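Local coordinates for protein methionine gamma-lyase (Trichomonas vaginalis, PDB 1PFF) that belongs to the Cys/Met metabolism family of PLP-dependent enzymes, has an aminotransferase-like fold and forms an assembly of four chains, at residues A[29-34]-A[51-56]; A[23-28]-A[138-143]; A[15-20]-A[171-176]; A[68-73]-A[85-90]. One frame throughout, in Å; residues are numbered along the deposited sequence.

In the fold
All four contacts are made by buried, mostly apolar side chains of the alpha/beta domain. Contact 2, with helix 22-33 packed on inner strand 138-142, has its centre nearest the chain centre, about 11 Å from it. The same helix carries on into contact 1, where it meets helix 48-60, while contact 3 places helix 162-177 against edge strand 15-19, its centre about 20 Å from the chain centre. These three approach the second subunit; contact 4, toward the other end of the same sheet, has no neighbouring chain on its segments. Their chemistry differs: aliphatic and aromatic packing in contact 1, small aliphatic side chains in contact 2, a single isoleucine in contact 3, a methionine sulfur beside a phenylalanine in contact 4.

Contact 1 (A[29-34]-A[51-56]); sequences SVWTFL and HALFEH
Leu53 forks between Val30 and Trp31, and this fork is the tight part of the contact. With its CG anti to the backbone N (chi1 164°), Leu53 extends toward helix 22-33. The Leu53 and Trp31 side chains slide past each other in opposite directions, and Leu53 CD1 lies obliquely to the indole, 3.5 Å from Trp31 NE1 and 3.6 Å from Trp31 CZ2, while Leu53 CD2 meets Val30 CG2 tip to tip at 3.9 Å. The indole N-H is spent elsewhere, on the carbonyl oxygen of Ile176 of the second subunit, which helps fix the ring's rotation. Helices 22-33 and 48-60 flank strand 39-43 in sequence and pack against the mixed sheet of the PLP-dependent fold; their short segments run roughly parallel, at 25°, with axes 12.4 Å apart, a gap that these side chains bridge. Packing is slacker on the sheet side, where Val30 CG1 comes within 4.2 Å of Phe54 CE1, the two side chains crossing nearly at a right angle. The Phe54 ring also makes an edge-to-face contact with Tyr88 on strand 84-90. Around helix 48-60, away from Val30 and Trp31, burial falls off: Glu55 is partly exposed and His56 faces solvent.

Contact 2 (A[23-28]-A[138-143]); sequences MGAIAA and IVVHSA
The carbonyl oxygen of Ala25 accepts a hydrogen bond from the hydroxyl of Ser29, one turn further along helix 22-33, and Ala25 O is also touched by Val140 CG1 at 3.8 Å. The polar atom is thus satisfied within the helix while a methyl group of strand 138-142 packs against it. Ala25 and Val140 have the closest pair of CA atoms across the two segments, 6.0 Å apart, and their CB atoms are 4.2 Å apart. Ala25 CB also rests 4.0 Å from His141 O. The short side chain is consistent with the close approach of the segment axes, 7.4 Å, which run nearly antiparallel at 156°. Strand 138-142 is an inner strand of the seven-stranded sheet found in aminotransferase-like PLP-dependent enzymes. It is parallel to strand 116-120, with backbone hydrogen bonds from Val140 to Val119 and Asn121, and antiparallel to strand 156-160. The second methyl of Val140, CG2, sits between the backbone N and the carbonyl carbon (chi1 to CG1 -62°) and meets Ile26 CG1 at 3.9 Å, the two side chains crossing at about a right angle. Ile26 also packs on Thr50 and Leu53 of helix 48-60. The CB of His141 points away from helix 22-33, and its NE2 is hydrogen-bonded to Glu11 OE1.

Contact 3 (A[15-20]-A[171-176]); sequences ACAATA and QGIKDI
Ile173 carries the helix side of this contact alone, against Ala17, Ala18 and Thr19 of strand 15-19. Its CB is directed at the strand, and Ile173 CG1, anti to the carbonyl carbon with chi1 -66°, continues the approach until it lies 4.1 Å from Thr19 CG2. The terminal Ile173 CD1 then lodges among three consecutive strand residues: it is 3.7 Å from the Ala18 carbonyl oxygen, 3.9 Å from Thr19 CG2 and 4.0 Å from Ala17 CB. Thr19 crosses the isoleucine at about a right angle and offers its methyl, while its OG1 is hydrogen-bonded to the carbonyl oxygen of Ser21. The helix is widened here into a pi-type turn in which the Gln171 carbonyl oxygen accepts from both Asp175 N, at 2.9 Å, and Ile176 N, at 2.8 Å. With the segment axes 10.1 Å apart, it is largely the length of the one isoleucine that joins the two elements. Within this chain, strand 15-19 is the outermost strand at this end of the large mixed sheet of the aminotransferase-like PLP-dependent fold and pairs antiparallel with strand 156-160; the CB of Ala18 points away from helix 162-177 and packs on Leu3 of helix 2-11, whereas helix 22-33 lies beside the isoleucine, bringing Ala28 against Ile173 and Ala25 against Thr19.

Contact 4 (A[68-73]-A[85-90]); sequences IDMAVP and RIVYFE
Met70 reaches from the loop after strand 64-68 to three successive residues of strand 84-90. Met70 CE, the methyl, lies 3.7 Å from Val87 CG1 and 3.5 Å from the Tyr88 carbonyl oxygen. Met70 SD comes within 3.7 Å of Phe89 CD2, a Met-aromatic contact in which the sulfur stands 4.6 Å from the Phe89 ring centroid and 52° off the ring normal. The thioether is extended beyond CG, which gives it the length to pass Ile41 of strand 39-43, the strand that separates 64-68 from 84-90 in the parallel part of the sheet. Phe89 places its CG between its own backbone N and carbonyl carbon (chi1 61°), which sets the ring with CD2 beside the sulfur, while Phe89 CB, placed by the strand backbone, is also 3.7 Å from Met70 SD; the ring is backed by Ile102 and Ala105 of helix 102-109. Further out, the base of the methionine is set by a type I turn from Asp69 to Val72, closed by Val72 N to Asp69 O at 3.2 Å. The Asp69 carboxylate adds an Asx turn: Asp69 OD1 accepts from Ala71 N at 3.0 Å, with an N-H...O angle of 154°, met from above the carboxylate plane. Met70 N is itself held by Asp43 OD2, and Lys98 forms a salt bridge to Asp69 OD1, which probably favours the charged carboxylate. Polar bonding therefore shapes the turn, while dispersion and sulfur-aromatic contacts, with no hydrogen bond between the two segments, seat the buried thioether on the sheet.

Contact 1 (A[29-34]-A[51-56])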
loop_
_atom_site.group_PDB
_atom_site.type_symbol
_atom_site.label_atom_id
_atom_site.label_comp_id
_atom_site.label_asym_id
_atom_site.label_seq_id
_atom_site.Cartn_x
_atom_site.Cartn_y
_atom_site.Cartn_z
ATOM N N SER A 29 -15.771 -20.773 9.301
ATOM C CA SER A 29 -16.630 -21.841 8.804
ATOM C C SER A 29 -17.137 -22.695 9.980
ATOM O O SER A 29 -18.352 -22.817 10.189
ATOM C CB SER A 29 -15.887 -22.690 7.774
ATOM O OG SER A 29 -15.562 -21.929 6.620
ATOM N N VAL A 30 -16.221 -23.256 10.767
ATOM C CA VAL A 30 -16.621 -24.197 11.824
ATOM C C VAL A 30 -17.413 -23.588 12.984
ATOM O O VAL A 30 -18.443 -24.140 13.364
ATOM C CB VAL A 30 -15.452 -25.104 12.347
ATOM C CG1 VAL A 30 -14.800 -25.864 11.192
ATOM C CG2 VAL A 30 -14.424 -24.315 13.161
ATOM N N TRP A 31 -16.963 -22.461 13.542
ATOM C CA TRP A 31 -17.699 -21.871 14.668
ATOM C C TRP A 31 -19.115 -21.454 14.239
ATOM O O TRP A 31 -20.051 -21.539 15.026
ATOM C CB TRP A 31 -16.987 -20.649 15.253
ATOM C CG TRP A 31 -15.665 -20.880 15.954
ATOM C CD1 TRP A 31 -14.427 -20.500 15.505
ATOM C CD2 TRP A 31 -15.456 -21.460 17.249
ATOM N NE1 TRP A 31 -13.461 -20.829 16.428
ATOM C CE2 TRP A 31 -14.063 -21.432 17.504
ATOM C CE3 TRP A 31 -16.300 -22.026 18.215
ATOM C CZ2 TRP A 31 -13.499 -21.933 18.685
ATOM C CZ3 TRP A 31 -15.736 -22.527 19.396
ATOM C CH2 TRP A 31 -14.345 -22.473 19.615
ATOM N N THR A 32 -19.266 -21.000 12.992
ATOM C CA THR A 32 -20.570 -20.558 12.486
ATOM C C THR A 32 -21.630 -21.662 12.505
ATOM O O THR A 32 -22.815 -21.402 12.765
ATOM C CB THR A 32 -20.409 -20.014 11.048
ATOM O OG1 THR A 32 -19.584 -18.844 11.075
ATOM C CG2 THR A 32 -21.740 -19.507 10.490
ATOM N N PHE A 33 -21.200 -22.888 12.218
ATOM C CA PHE A 33 -22.130 -23.993 11.975
ATOM C C PHE A 33 -22.166 -25.042 13.081
ATOM O O PHE A 33 -22.771 -26.118 12.933
ATOM C CB PHE A 33 -21.887 -24.605 10.586
ATOM C CG PHE A 33 -22.164 -23.637 9.460
ATOM C CD1 PHE A 33 -21.118 -23.085 8.719
ATOM C CD2 PHE A 33 -23.464 -23.239 9.180
ATOM C CE1 PHE A 33 -21.373 -22.157 7.695
ATOM C CE2 PHE A 33 -23.731 -22.324 8.154
ATOM C CZ PHE A 33 -22.680 -21.782 7.416
ATOM N N LEU A 34 -21.537 -24.704 14.200
ATOM C CA LEU A 34 -21.535 -25.557 15.384
ATOM C C LEU A 34 -22.182 -24.833 16.558
ATOM O O LEU A 34 -22.353 -23.614 16.528
ATOM C CB LEU A 34 -20.101 -25.970 15.757
ATOM C CG LEU A 34 -19.389 -26.941 14.805
ATOM C CD1 LEU A 34 -17.925 -27.132 15.206
ATOM C CD2 LEU A 34 -20.116 -28.312 14.668
ATOM N N HIS A 51 -5.448 -28.549 14.445
ATOM C CA HIS A 51 -5.602 -29.581 15.459
ATOM C C HIS A 51 -5.913 -28.957 16.821
ATOM O O HIS A 51 -6.790 -29.436 17.532
ATOM C CB HIS A 51 -4.363 -30.471 15.541
ATOM C CG HIS A 51 -4.546 -31.667 16.423
ATOM N ND1 HIS A 51 -5.132 -32.836 15.984
ATOM C CD2 HIS A 51 -4.238 -31.866 17.727
ATOM C CE1 HIS A 51 -5.169 -33.708 16.979
ATOM N NE2 HIS A 51 -4.634 -33.143 18.048
ATOM N N ALA A 52 -5.205 -27.881 17.158
ATOM C CA ALA A 52 -5.433 -27.160 18.411
ATOM C C ALA A 52 -6.846 -26.567 18.494
ATOM O O ALA A 52 -7.498 -26.648 19.542
ATOM C CB ALA A 52 -4.385 -26.076 18.600
ATOM N N LEU A 53 -7.324 -25.985 17.393
ATOM C CA LEU A 53 -8.683 -25.446 17.366
ATOM C C LEU A 53 -9.696 -26.544 17.684
ATOM O O LEU A 53 -10.608 -26.349 18.497
ATOM C CB LEU A 53 -8.997 -24.809 16.009
ATOM C CG LEU A 53 -10.481 -24.542 15.707
ATOM C CD1 LEU A 53 -11.038 -23.406 16.586
ATOM C CD2 LEU A 53 -10.693 -24.238 14.248
ATOM N N PHE A 54 -9.527 -27.695 17.033
ATOM C CA PHE A 54 -10.455 -28.813 17.205
ATOM C C PHE A 54 -10.271 -29.491 18.555
ATOM O O PHE A 54 -11.247 -29.706 19.265
ATOM C CB PHE A 54 -10.284 -29.850 16.089
ATOM C CG PHE A 54 -10.702 -29.365 14.720
ATOM C CD1 PHE A 54 -11.271 -28.107 14.539
ATOM C CD2 PHE A 54 -10.524 -30.181 13.613
ATOM C CE1 PHE A 54 -11.653 -27.665 13.273
ATOM C CE2 PHE A 54 -10.916 -29.751 12.337
ATOM C CZ PHE A 54 -11.476 -28.490 12.171
ATOM N N GLU A 55 -9.022 -29.817 18.902
ATOM C CA GLU A 55 -8.734 -30.629 20.092
ATOM C C GLU A 55 -9.019 -29.889 21.390
ATOM O O GLU A 55 -9.572 -30.464 22.317
ATOM C CB GLU A 55 -7.288 -31.136 20.102
ATOM C CG GLU A 55 -7.025 -32.240 21.127
ATOM C CD GLU A 55 -5.547 -32.546 21.329
ATOM O OE1 GLU A 55 -4.704 -32.008 20.584
ATOM O OE2 GLU A 55 -5.219 -33.329 22.251
ATOM N N HIS A 56 -8.636 -28.618 21.455
ATOM C CA HIS A 56 -8.735 -27.877 22.707
ATOM C C HIS A 56 -9.925 -26.915 22.724
ATOM O O HIS A 56 -10.700 -26.920 23.679
ATOM C CB HIS A 56 -7.430 -27.129 23.016
ATOM C CG HIS A 56 -6.205 -27.997 22.997
ATOM N ND1 HIS A 56 -5.999 -29.024 23.897
ATOM C CD2 HIS A 56 -5.113 -27.979 22.194
ATOM C CE1 HIS A 56 -4.841 -29.607 23.641
ATOM N NE2 HIS A 56 -4.283 -28.992 22.612
#

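Contact 2 (A[23-28]-A[138-143])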
loop_
_atom_site.group_PDB
_atom_site.type_symbol
_atom_site.label_atom_id
_atom_site.label_comp_id
_atom_site.label_asym_id
_atom_site.label_seq_id
_atom_site.Cartn_x
_atom_site.Cartn_y
_atom_site.Cartn_z
ATOM N N MET A 23 -6.417 -19.850 9.039
ATOM C CA MET A 23 -7.100 -20.195 10.292
ATOM C C MET A 23 -8.433 -19.439 10.432
ATOM O O MET A 23 -9.437 -20.004 10.871
ATOM C CB MET A 23 -6.183 -19.933 11.499
ATOM C CG MET A 23 -6.765 -20.384 12.841
ATOM S SD MET A 23 -6.889 -22.197 13.014
ATOM C CE MET A 23 -8.561 -22.448 12.651
ATOM N N GLY A 24 -8.437 -18.169 10.034
ATOM C CA GLY A 24 -9.658 -17.378 10.005
ATOM C C GLY A 24 -10.733 -17.983 9.114
ATOM O O GLY A 24 -11.911 -17.969 9.473
ATOM N N ALA A 25 -10.325 -18.540 7.970
ATOM C CA ALA A 25 -11.249 -19.217 7.043
ATOM C C ALA A 25 -11.841 -20.475 7.677
ATOM O O ALA A 25 -13.065 -20.683 7.634
ATOM C CB ALA A 25 -10.537 -19.568 5.732
ATOM N N ILE A 26 -10.975 -21.300 8.266
ATOM C CA ILE A 26 -11.417 -22.522 8.974
ATOM C C ILE A 26 -12.332 -22.151 10.135
ATOM O O ILE A 26 -13.417 -22.706 10.289
ATOM C CB ILE A 26 -10.204 -23.349 9.500
ATOM C CG1 ILE A 26 -9.354 -23.870 8.327
ATOM C CG2 ILE A 26 -10.696 -24.496 10.397
ATOM C CD1 ILE A 26 -7.946 -24.332 8.715
ATOM N N ALA A 27 -11.879 -21.211 10.957
ATOM C CA ALA A 27 -12.626 -20.795 12.148
ATOM C C ALA A 27 -14.000 -20.224 11.817
ATOM O O ALA A 27 -14.992 -20.610 12.442
ATOM C CB ALA A 27 -11.813 -19.790 12.971
ATOM N N ALA A 28 -14.062 -19.318 10.834
ATOM C CA ALA A 28 -15.329 -18.682 10.456
ATOM C C ALA A 28 -16.296 -19.679 9.843
ATOM O O ALA A 28 -17.501 -19.456 9.860
ATOM C CB ALA A 28 -15.116 -17.509 9.496
ATOM N N ILE A 138 -18.135 -26.905 1.688
ATOM C CA ILE A 138 -17.310 -25.720 1.900
ATOM C C ILE A 138 -15.850 -26.059 1.622
ATOM O O ILE A 138 -15.340 -27.084 2.095
ATOM C CB ILE A 138 -17.445 -25.223 3.378
ATOM C CG1 ILE A 138 -18.908 -24.910 3.733
ATOM C CG2 ILE A 138 -16.545 -23.999 3.614
ATOM C CD1 ILE A 138 -19.112 -24.440 5.188
ATOM N N VAL A 139 -15.174 -25.184 0.880
ATOM C CA VAL A 139 -13.737 -25.293 0.664
ATOM C C VAL A 139 -13.050 -24.094 1.320
ATOM O O VAL A 139 -13.518 -22.958 1.176
ATOM C CB VAL A 139 -13.394 -25.333 -0.842
ATOM C CG1 VAL A 139 -11.893 -25.172 -1.077
ATOM C CG2 VAL A 139 -13.866 -26.641 -1.459
ATOM N N VAL A 140 -11.972 -24.360 2.052
ATOM C CA VAL A 140 -11.153 -23.317 2.667
ATOM C C VAL A 140 -9.716 -23.310 2.117
ATOM O O VAL A 140 -9.189 -24.349 1.715
ATOM C CB VAL A 140 -11.145 -23.397 4.225
ATOM C CG1 VAL A 140 -12.590 -23.183 4.790
ATOM C CG2 VAL A 140 -10.526 -24.711 4.730
ATOM N N HIS A 141 -9.101 -22.131 2.133
ATOM C CA HIS A 141 -7.723 -21.947 1.696
ATOM C C HIS A 141 -6.973 -21.036 2.650
ATOM O O HIS A 141 -7.546 -20.091 3.188
ATOM C CB HIS A 141 -7.702 -21.242 0.337
ATOM C CG HIS A 141 -8.170 -22.084 -0.805
ATOM N ND1 HIS A 141 -7.328 -22.925 -1.507
ATOM C CD2 HIS A 141 -9.379 -22.171 -1.411
ATOM C CE1 HIS A 141 -8.010 -23.520 -2.469
ATOM N NE2 HIS A 141 -9.255 -23.077 -2.436
ATOM N N SER A 142 -5.688 -21.314 2.832
ATOM C CA SER A 142 -4.745 -20.284 3.209
ATOM C C SER A 142 -4.208 -19.742 1.896
ATOM O O SER A 142 -3.551 -20.469 1.139
ATOM C CB SER A 142 -3.601 -20.847 4.044
ATOM O OG SER A 142 -2.581 -19.871 4.172
ATOM N N ALA A 143 -4.508 -18.476 1.628
ATOM C CA ALA A 143 -4.103 -17.806 0.388
ATOM C C ALA A 143 -2.595 -17.620 0.304
ATOM O O ALA A 143 -2.055 -17.379 -0.775
ATOM C CB ALA A 143 -4.807 -16.469 0.267
#

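Contact 3 (A[15-20]-A[171-176])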
loop_
_atom_site.group_PDB
_atom_site.type_symbol
_atom_site.label_atom_id
_atom_site.label_comp_id
_atom_site.label_asym_id
_atom_site.label_seq_id
_atom_site.Cartn_x
_atom_site.Cartn_y
_atom_site.Cartn_z
ATOM N N ALA A 15 -20.332 -18.500 -4.210
ATOM C CA ALA A 15 -19.840 -17.328 -3.483
ATOM C C ALA A 15 -18.543 -17.619 -2.731
ATOM O O ALA A 15 -18.170 -18.777 -2.508
ATOM C CB ALA A 15 -20.927 -16.805 -2.509
ATOM N N CYS A 16 -17.863 -16.554 -2.331
ATOM C CA CYS A 16 -16.640 -16.694 -1.567
ATOM C C CYS A 16 -16.525 -15.567 -0.546
ATOM O O CYS A 16 -17.024 -14.460 -0.769
ATOM C CB CYS A 16 -15.444 -16.722 -2.516
ATOM S SG CYS A 16 -13.845 -16.447 -1.752
ATOM N N ALA A 17 -15.912 -15.886 0.591
ATOM C CA ALA A 17 -15.628 -14.923 1.650
ATOM C C ALA A 17 -14.127 -14.940 1.905
ATOM O O ALA A 17 -13.560 -15.988 2.208
ATOM C CB ALA A 17 -16.388 -15.286 2.927
ATOM N N ALA A 18 -13.490 -13.783 1.747
ATOM C CA ALA A 18 -12.081 -13.619 2.072
ATOM C C ALA A 18 -11.910 -13.322 3.565
ATOM O O ALA A 18 -12.754 -12.650 4.165
ATOM C CB ALA A 18 -11.467 -12.510 1.223
ATOM N N THR A 19 -10.829 -13.838 4.150
ATOM C CA THR A 19 -10.536 -13.676 5.582
ATOM C C THR A 19 -9.092 -13.251 5.852
ATOM O O THR A 19 -8.258 -13.205 4.940
ATOM C CB THR A 19 -10.780 -14.986 6.356
ATOM O OG1 THR A 19 -9.892 -15.996 5.857
ATOM C CG2 THR A 19 -12.199 -15.545 6.114
ATOM N N ALA A 20 -8.794 -12.989 7.127
ATOM C CA ALA A 20 -7.486 -12.500 7.559
ATOM C C ALA A 20 -6.388 -13.540 7.464
ATOM O O ALA A 20 -5.199 -13.195 7.434
ATOM C CB ALA A 20 -7.570 -11.998 8.979
ATOM N N GLN A 171 -21.852 -13.803 10.361
ATOM C CA GLN A 171 -21.613 -14.376 11.687
ATOM C C GLN A 171 -20.143 -14.738 11.904
ATOM O O GLN A 171 -19.490 -14.184 12.779
ATOM C CB GLN A 171 -22.524 -15.581 11.924
ATOM C CG GLN A 171 -24.007 -15.242 11.826
ATOM C CD GLN A 171 -24.882 -16.364 12.310
ATOM O OE1 GLN A 171 -24.565 -17.008 13.309
ATOM N NE2 GLN A 171 -25.994 -16.605 11.612
ATOM N N GLY A 172 -19.622 -15.644 11.082
ATOM C CA GLY A 172 -18.253 -16.126 11.216
ATOM C C GLY A 172 -17.200 -15.031 11.226
ATOM O O GLY A 172 -16.319 -15.029 12.084
ATOM N N ILE A 173 -17.287 -14.106 10.276
ATOM C CA ILE A 173 -16.319 -13.012 10.202
ATOM C C ILE A 173 -16.719 -11.844 11.102
ATOM O O ILE A 173 -15.940 -11.435 11.961
ATOM C CB ILE A 173 -16.089 -12.559 8.733
ATOM C CG1 ILE A 173 -15.422 -13.679 7.935
ATOM C CG2 ILE A 173 -15.233 -11.293 8.683
ATOM C CD1 ILE A 173 -15.563 -13.533 6.416
ATOM N N LYS A 174 -17.929 -11.326 10.917
ATOM C CA LYS A 174 -18.367 -10.108 11.611
ATOM C C LYS A 174 -18.545 -10.260 13.123
ATOM O O LYS A 174 -18.222 -9.333 13.872
ATOM C CB LYS A 174 -19.653 -9.551 10.997
ATOM C CG LYS A 174 -19.442 -8.832 9.678
ATOM C CD LYS A 174 -20.708 -8.105 9.229
ATOM C CE LYS A 174 -20.557 -7.577 7.802
ATOM N NZ LYS A 174 -21.051 -6.167 7.674
ATOM N N ASP A 175 -19.082 -11.397 13.566
ATOM C CA ASP A 175 -19.340 -11.603 14.990
ATOM C C ASP A 175 -18.297 -12.480 15.682
ATOM O O ASP A 175 -17.775 -12.104 16.739
ATOM C CB ASP A 175 -20.732 -12.203 15.233
ATOM C CG ASP A 175 -21.868 -11.300 14.774
ATOM O OD1 ASP A 175 -21.648 -10.104 14.487
ATOM O OD2 ASP A 175 -23.034 -11.729 14.657
ATOM N N ILE A 176 -17.990 -13.638 15.105
ATOM C CA ILE A 176 -17.267 -14.668 15.851
ATOM C C ILE A 176 -15.752 -14.462 15.901
ATOM O O ILE A 176 -15.160 -14.456 16.986
ATOM C CB ILE A 176 -17.621 -16.090 15.337
ATOM C CG1 ILE A 176 -19.098 -16.408 15.612
ATOM C CG2 ILE A 176 -16.737 -17.135 16.009
ATOM C CD1 ILE A 176 -19.690 -17.490 14.688
#

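Contact 4 (A[68-73]-A[85-90])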
loop_
_atom_site.group_PDB
_atom_site.type_symbol
_atom_site.label_atom_id
_atom_site.label_comp_id
_atom_site.label_asym_id
_atom_site.label_seq_id
_atom_site.Cartn_x
_atom_site.Cartn_y
_atom_site.Cartn_z
ATOM N N ILE A 68 -10.092 -39.079 13.316
ATOM C CA ILE A 68 -10.058 -40.416 12.716
ATOM C C ILE A 68 -9.190 -40.439 11.455
ATOM O O ILE A 68 -8.950 -39.398 10.828
ATOM C CB ILE A 68 -11.497 -40.898 12.381
ATOM C CG1 ILE A 68 -12.053 -40.129 11.165
ATOM C CG2 ILE A 68 -12.432 -40.744 13.612
ATOM C CD1 ILE A 68 -13.291 -40.757 10.549
ATOM N N ASP A 69 -8.731 -41.625 11.076
ATOM C CA ASP A 69 -7.989 -41.757 9.825
ATOM C C ASP A 69 -8.978 -41.873 8.675
ATOM O O ASP A 69 -9.576 -42.929 8.456
ATOM C CB ASP A 69 -7.050 -42.960 9.890
ATOM C CG ASP A 69 -6.206 -43.128 8.638
ATOM O OD1 ASP A 69 -6.409 -42.397 7.636
ATOM O OD2 ASP A 69 -5.312 -43.998 8.570
ATOM N N MET A 70 -9.158 -40.783 7.936
ATOM C CA MET A 70 -10.172 -40.757 6.882
ATOM C C MET A 70 -9.752 -41.436 5.566
ATOM O O MET A 70 -10.527 -41.462 4.600
ATOM C CB MET A 70 -10.647 -39.326 6.626
ATOM C CG MET A 70 -11.505 -38.764 7.750
ATOM S SD MET A 70 -12.168 -37.165 7.266
ATOM C CE MET A 70 -13.062 -36.734 8.739
ATOM N N ALA A 71 -8.539 -41.983 5.529
ATOM C CA ALA A 71 -8.103 -42.797 4.391
ATOM C C ALA A 71 -8.531 -44.264 4.563
ATOM O O ALA A 71 -8.407 -45.061 3.638
ATOM C CB ALA A 71 -6.585 -42.683 4.188
ATOM N N VAL A 72 -9.042 -44.615 5.742
ATOM C CA VAL A 72 -9.566 -45.962 5.979
ATOM C C VAL A 72 -11.006 -46.013 5.448
ATOM O O VAL A 72 -11.848 -45.240 5.895
ATOM C CB VAL A 72 -9.524 -46.348 7.486
ATOM C CG1 VAL A 72 -10.096 -47.760 7.720
ATOM C CG2 VAL A 72 -8.092 -46.261 8.026
ATOM N N PRO A 73 -11.286 -46.888 4.476
ATOM C CA PRO A 73 -12.632 -46.959 3.891
ATOM C C PRO A 73 -13.702 -47.196 4.967
ATOM O O PRO A 73 -13.483 -47.991 5.875
ATOM C CB PRO A 73 -12.532 -48.143 2.932
ATOM C CG PRO A 73 -11.048 -48.199 2.581
ATOM C CD PRO A 73 -10.364 -47.866 3.865
ATOM N N ARG A 85 -22.411 -32.648 12.788
ATOM C CA ARG A 85 -22.730 -31.496 11.947
ATOM C C ARG A 85 -21.701 -31.242 10.855
ATOM O O ARG A 85 -22.032 -30.649 9.831
ATOM C CB ARG A 85 -22.901 -30.220 12.775
ATOM C CG ARG A 85 -23.942 -30.332 13.860
ATOM C CD ARG A 85 -25.381 -30.335 13.413
ATOM N NE ARG A 85 -26.228 -30.626 14.577
ATOM C CZ ARG A 85 -27.424 -31.199 14.544
ATOM N NH1 ARG A 85 -27.976 -31.559 13.396
ATOM N NH2 ARG A 85 -28.081 -31.402 15.687
ATOM N N ILE A 86 -20.466 -31.678 11.082
ATOM C CA ILE A 86 -19.358 -31.362 10.182
ATOM C C ILE A 86 -18.399 -32.535 10.036
ATOM O O ILE A 86 -18.039 -33.180 11.029
ATOM C CB ILE A 86 -18.560 -30.109 10.679
ATOM C CG1 ILE A 86 -19.406 -28.825 10.552
ATOM C CG2 ILE A 86 -17.248 -29.975 9.888
ATOM C CD1 ILE A 86 -18.763 -27.561 11.175
ATOM N N VAL A 87 -17.981 -32.773 8.794
ATOM C CA VAL A 87 -16.860 -33.663 8.468
ATOM C C VAL A 87 -15.761 -32.793 7.852
ATOM O O VAL A 87 -16.003 -32.098 6.861
ATOM C CB VAL A 87 -17.306 -34.775 7.481
ATOM C CG1 VAL A 87 -16.105 -35.553 6.906
ATOM C CG2 VAL A 87 -18.294 -35.735 8.170
ATOM N N TYR A 88 -14.572 -32.804 8.453
ATOM C CA TYR A 88 -13.478 -31.915 8.041
ATOM C C TYR A 88 -12.184 -32.669 7.728
ATOM O O TYR A 88 -11.770 -33.535 8.497
ATOM C CB TYR A 88 -13.195 -30.864 9.133
ATOM C CG TYR A 88 -12.102 -29.879 8.740
ATOM C CD1 TYR A 88 -10.749 -30.210 8.878
ATOM C CD2 TYR A 88 -12.425 -28.626 8.217
ATOM C CE1 TYR A 88 -9.752 -29.320 8.506
ATOM C CE2 TYR A 88 -11.428 -27.725 7.844
ATOM C CZ TYR A 88 -10.099 -28.086 7.985
ATOM O OH TYR A 88 -9.108 -27.209 7.625
ATOM N N PHE A 89 -11.542 -32.324 6.606
ATOM C CA PHE A 89 -10.212 -32.847 6.283
ATOM C C PHE A 89 -9.442 -31.987 5.264
ATOM O O PHE A 89 -10.010 -31.106 4.608
ATOM C CB PHE A 89 -10.283 -34.310 5.791
ATOM C CG PHE A 89 -11.105 -34.513 4.529
ATOM C CD1 PHE A 89 -10.485 -34.622 3.292
ATOM C CD2 PHE A 89 -12.503 -34.635 4.592
ATOM C CE1 PHE A 89 -11.231 -34.822 2.122
ATOM C CE2 PHE A 89 -13.256 -34.834 3.439
ATOM C CZ PHE A 89 -12.618 -34.930 2.196
ATOM N N GLU A 90 -8.150 -32.262 5.161
ATOM C CA GLU A 90 -7.297 -31.711 4.121
ATOM C C GLU A 90 -6.786 -32.863 3.281
ATOM O O GLU A 90 -6.530 -33.950 3.809
ATOM C CB GLU A 90 -6.087 -30.998 4.726
ATOM C CG GLU A 90 -6.272 -30.499 6.147
ATOM C CD GLU A 90 -4.961 -30.078 6.804
ATOM O OE1 GLU A 90 -3.889 -30.154 6.143
ATOM O OE2 GLU A 90 -5.007 -29.664 7.983
#